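Local coordinates for protein UDP-L-Rhamnose Synthase (Acanthamoeba polyphaga mimivirus, PDB 7JID) that probably makes UDP-L-rhamnose as an NADP-dependent nucleotide-sugar synthase of the RmlD family, its Rossmann domain holding the dinucleotide beside bound UDP-rhamnose, at residues Arg161-Glu169 with Pro189-Gln197. Sequence-based numbering, arbitrary orientation.
Sequences RIRMPITIE and PNSMTILDQ. With AWU ([[(2~{R},3~{S},4~{R},5~{R})-5-[2,4-bis(oxidanylidene)pyrimidin-1-yl]-3,4-bis(oxidanyl)oxolan-2-yl]methoxy-oxidanyl-phosphoryl] [(2~{R},3~{R},4~{R},5~{R},6~{S})-6-methyl-3,4,5-tris(oxidanyl)oxan-2-yl] hydrogen phosphate), chain C.
The sugar end of the UDP-rhamnose pocket is backed here by R163, M164 and P165, which are hydrogen-bonded and packed against N190-L195. The M164 amide N donates to O3' of the rhamnose at 2.9 Å, nearly straight, with a weak bond to O2'. R163 turns from the sugar: its chain bends at chi3 (70°) and brings the guanidinium end-on to N190, both NH1 (2.8 Å) and NH2 giving to the one OD1, which lies in the guanidinium plane and also accepts from N260 N. NH1 bonds S191 O as well, entering on a lone pair in the carbonyl plane, although that oxygen sits 29° out of the guanidinium plane; three bonds thus fix the group's rotation. Across the amide of N190, the extended M164 chain places M164 CE 3.6 Å from N190 CG, while its SD meets M192 CE.

The T193 CB points toward 161-169: OG1 takes the R163 N-H at 3.1 Å and is itself hydrogen-bonded to F216 O, and CG2 rests on I162 CG2. I162 belongs to strand 157-162 of the parallel Rossmann sheet, its side chain near the NADP, and the chain runs on from there past the sugar. A single beta bridge pairs I166 with I194: I166 N bonds T193 O and L195 N bonds I166 O at 2.9 Å, leading into helix 195-207. L195 CD1 packs on P165 CB. At that helix's first turn D196 OD2 accepts from I168 N (2.9 Å) on its syn side, the donor tilted 32° from the carboxylate plane, with I168 CD1 against D196 CG; a water joins D196 OD1 to E169 N. Helix 277-287 covers I166 and I194, and F175 of helix 175-181 touches M164, I166 and M192.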
# COMPACT_ATOMS: atom_id res chain seq x y z
N ARG A 161 -6.79 2.12 -16.82
CA ARG A 161 -5.54 2.92 -16.76
C ARG A 161 -5.57 4.12 -17.71
O ARG A 161 -5.32 4.00 -18.93
CB ARG A 161 -4.38 1.97 -17.08
CG ARG A 161 -4.17 0.83 -16.11
CD ARG A 161 -2.96 0.11 -16.62
NE ARG A 161 -2.59 -1.09 -15.93
CZ ARG A 161 -1.92 -2.11 -16.47
NH1 ARG A 161 -1.67 -2.12 -17.77
NH2 ARG A 161 -1.57 -3.12 -15.69
N ILE A 162 -5.92 5.30 -17.19
CA ILE A 162 -5.84 6.55 -17.99
C ILE A 162 -4.44 7.14 -17.78
O ILE A 162 -3.80 6.84 -16.76
CB ILE A 162 -6.96 7.55 -17.66
CG1 ILE A 162 -6.93 7.95 -16.18
CG2 ILE A 162 -8.29 6.98 -18.11
CD1 ILE A 162 -7.63 9.27 -15.94
N ARG A 163 -4.06 8.00 -18.69
CA ARG A 163 -2.85 8.82 -18.49
C ARG A 163 -3.09 10.23 -18.96
O ARG A 163 -3.76 10.42 -20.00
CB ARG A 163 -1.67 8.25 -19.27
CG ARG A 163 -1.31 6.84 -18.86
CD ARG A 163 -0.03 6.35 -19.52
NE ARG A 163 1.14 7.05 -19.00
CZ ARG A 163 2.06 7.73 -19.68
NH1 ARG A 163 1.89 8.03 -20.95
NH2 ARG A 163 3.10 8.22 -19.06
N MET A 164 -2.41 11.18 -18.34
CA MET A 164 -2.32 12.57 -18.85
C MET A 164 -3.67 13.01 -19.43
O MET A 164 -3.80 13.47 -20.59
CB MET A 164 -1.25 12.65 -19.93
CG MET A 164 0.08 12.19 -19.36
SD MET A 164 1.37 12.02 -20.58
CE MET A 164 2.80 11.87 -19.52
N PRO A 165 -4.76 12.92 -18.63
CA PRO A 165 -6.08 13.20 -19.17
C PRO A 165 -6.26 14.63 -19.69
O PRO A 165 -5.73 15.58 -19.10
CB PRO A 165 -7.03 12.99 -18.00
CG PRO A 165 -6.17 12.96 -16.78
CD PRO A 165 -4.80 12.47 -17.24
N ILE A 166 -6.96 14.75 -20.84
CA ILE A 166 -7.19 16.00 -21.60
C ILE A 166 -8.70 16.24 -21.72
O ILE A 166 -9.42 15.27 -21.92
CB ILE A 166 -6.55 15.89 -22.98
CG1 ILE A 166 -5.02 15.86 -22.91
CG2 ILE A 166 -7.03 17.00 -23.91
CD1 ILE A 166 -4.40 15.26 -24.14
N THR A 167 -9.14 17.46 -21.51
CA THR A 167 -10.51 17.89 -21.87
C THR A 167 -10.44 19.06 -22.84
O THR A 167 -9.43 19.81 -22.81
CB THR A 167 -11.31 18.24 -20.62
OG1 THR A 167 -10.59 19.23 -19.87
CG2 THR A 167 -11.63 17.01 -19.79
N ILE A 168 -11.47 19.20 -23.66
CA ILE A 168 -11.67 20.37 -24.56
C ILE A 168 -11.77 21.61 -23.67
O ILE A 168 -11.04 22.58 -23.91
CB ILE A 168 -12.92 20.18 -25.43
CG1 ILE A 168 -12.81 18.97 -26.35
CG2 ILE A 168 -13.23 21.48 -26.16
CD1 ILE A 168 -14.16 18.41 -26.82
N GLU A 169 -12.59 21.54 -22.64
CA GLU A 169 -12.69 22.67 -21.67
C GLU A 169 -11.35 22.80 -20.94
O GLU A 169 -10.89 21.81 -20.42
CB GLU A 169 -13.83 22.41 -20.68
CG GLU A 169 -14.20 23.66 -19.89
CD GLU A 169 -15.27 23.49 -18.83
OE1 GLU A 169 -15.95 22.44 -18.83
OE2 GLU A 169 -15.42 24.38 -18.01
N PRO A 189 7.06 11.59 -26.46
CA PRO A 189 5.87 10.88 -26.95
C PRO A 189 5.25 10.05 -25.82
O PRO A 189 5.95 9.30 -25.14
CB PRO A 189 6.37 10.03 -28.11
CG PRO A 189 7.62 10.76 -28.56
CD PRO A 189 8.23 11.27 -27.29
N ASN A 190 3.92 10.07 -25.73
CA ASN A 190 3.22 9.41 -24.61
C ASN A 190 1.81 9.00 -25.01
O ASN A 190 1.21 9.65 -25.91
CB ASN A 190 3.06 10.41 -23.47
CG ASN A 190 4.18 10.33 -22.47
OD1 ASN A 190 4.20 9.42 -21.65
ND2 ASN A 190 5.09 11.32 -22.52
N SER A 191 1.32 7.95 -24.37
CA SER A 191 -0.09 7.55 -24.39
C SER A 191 -0.87 8.49 -23.49
O SER A 191 -0.50 8.64 -22.30
CB SER A 191 -0.27 6.14 -24.00
OG SER A 191 0.23 5.24 -24.97
N MET A 192 -1.96 9.03 -24.01
CA MET A 192 -2.80 10.00 -23.27
C MET A 192 -4.28 9.68 -23.49
O MET A 192 -4.58 9.01 -24.43
CB MET A 192 -2.53 11.46 -23.66
CG MET A 192 -1.07 11.76 -23.87
SD MET A 192 -0.80 13.55 -23.92
CE MET A 192 1.00 13.61 -24.15
N THR A 193 -5.12 10.21 -22.62
CA THR A 193 -6.57 9.93 -22.56
C THR A 193 -7.33 11.22 -22.83
O THR A 193 -7.24 12.14 -22.02
CB THR A 193 -6.97 9.40 -21.18
OG1 THR A 193 -6.26 8.19 -20.91
CG2 THR A 193 -8.44 9.05 -21.11
N ILE A 194 -8.09 11.28 -23.94
CA ILE A 194 -9.01 12.40 -24.19
C ILE A 194 -10.35 12.07 -23.52
O ILE A 194 -11.04 11.16 -23.98
CB ILE A 194 -9.17 12.72 -25.68
CG1 ILE A 194 -7.80 13.08 -26.29
CG2 ILE A 194 -10.18 13.86 -25.80
CD1 ILE A 194 -7.84 13.23 -27.76
N LEU A 195 -10.63 12.73 -22.40
CA LEU A 195 -11.78 12.33 -21.56
C LEU A 195 -13.09 12.59 -22.31
O LEU A 195 -14.00 11.80 -22.14
CB LEU A 195 -11.74 13.08 -20.22
CG LEU A 195 -10.68 12.62 -19.24
CD1 LEU A 195 -10.69 13.50 -18.01
CD2 LEU A 195 -10.86 11.16 -18.85
N ASP A 196 -13.17 13.64 -23.13
CA ASP A 196 -14.42 13.90 -23.89
C ASP A 196 -14.77 12.68 -24.75
O ASP A 196 -15.93 12.34 -24.86
CB ASP A 196 -14.32 15.18 -24.70
CG ASP A 196 -13.94 16.37 -23.86
OD1 ASP A 196 -14.86 17.11 -23.45
OD2 ASP A 196 -12.73 16.57 -23.63
N GLN A 197 -13.77 12.02 -25.32
CA GLN A 197 -13.94 10.86 -26.20
C GLN A 197 -14.12 9.57 -25.40
O GLN A 197 -14.87 8.67 -25.87
CB GLN A 197 -12.76 10.80 -27.17
CG GLN A 197 -12.82 11.94 -28.16
CD GLN A 197 -11.53 12.14 -28.92
OE1 GLN A 197 -10.69 11.24 -28.94
NE2 GLN A 197 -11.39 13.31 -29.53
PA AWU C . 2.44 17.38 -14.20
O1A AWU C . 3.51 17.41 -13.17
O2A AWU C . 1.64 18.64 -14.45
O3A AWU C . 1.19 16.35 -13.96
PB AWU C . 1.20 14.98 -13.04
O1B AWU C . 2.37 14.00 -13.35
O2B AWU C . 0.94 15.38 -11.58
O3B AWU C . -0.10 14.31 -13.69
C5' AWU C . -2.15 11.60 -12.42
O5' AWU C . -1.70 12.89 -12.81
C4' AWU C . -2.39 10.75 -13.65
O4' AWU C . -2.69 9.38 -13.30
C3' AWU C . -1.16 10.76 -14.49
O3' AWU C . -1.49 10.23 -15.75
C2' AWU C . -0.65 12.17 -14.78
C1' AWU C . -0.57 12.99 -13.57
N1 AWU C . 6.03 19.11 -17.52
C2 AWU C . 6.79 19.96 -18.31
O2 AWU C . 6.88 19.76 -19.54
N3 AWU C . 7.32 21.08 -17.73
C4 AWU C . 7.25 21.30 -16.39
O4 AWU C . 7.75 22.39 -15.93
C5 AWU C . 6.46 20.46 -15.60
C6 AWU C . 5.94 19.30 -16.16
C1C AWU C . 5.41 17.89 -18.11
C2C AWU C . 5.64 16.57 -17.36
C3C AWU C . 4.38 15.76 -17.76
C4C AWU C . 3.36 16.85 -17.90
C5C AWU C . 2.33 16.93 -16.79
C6' AWU C . -3.43 11.87 -11.63
O2' AWU C . -1.61 12.82 -15.58
O2C AWU C . 6.81 15.97 -17.85
O3C AWU C . 4.53 15.19 -19.04
O4C AWU C . 4.04 18.10 -17.89
O5C AWU C . 3.07 16.91 -15.55
O HOH W 1 -14.53 19.48 -22.08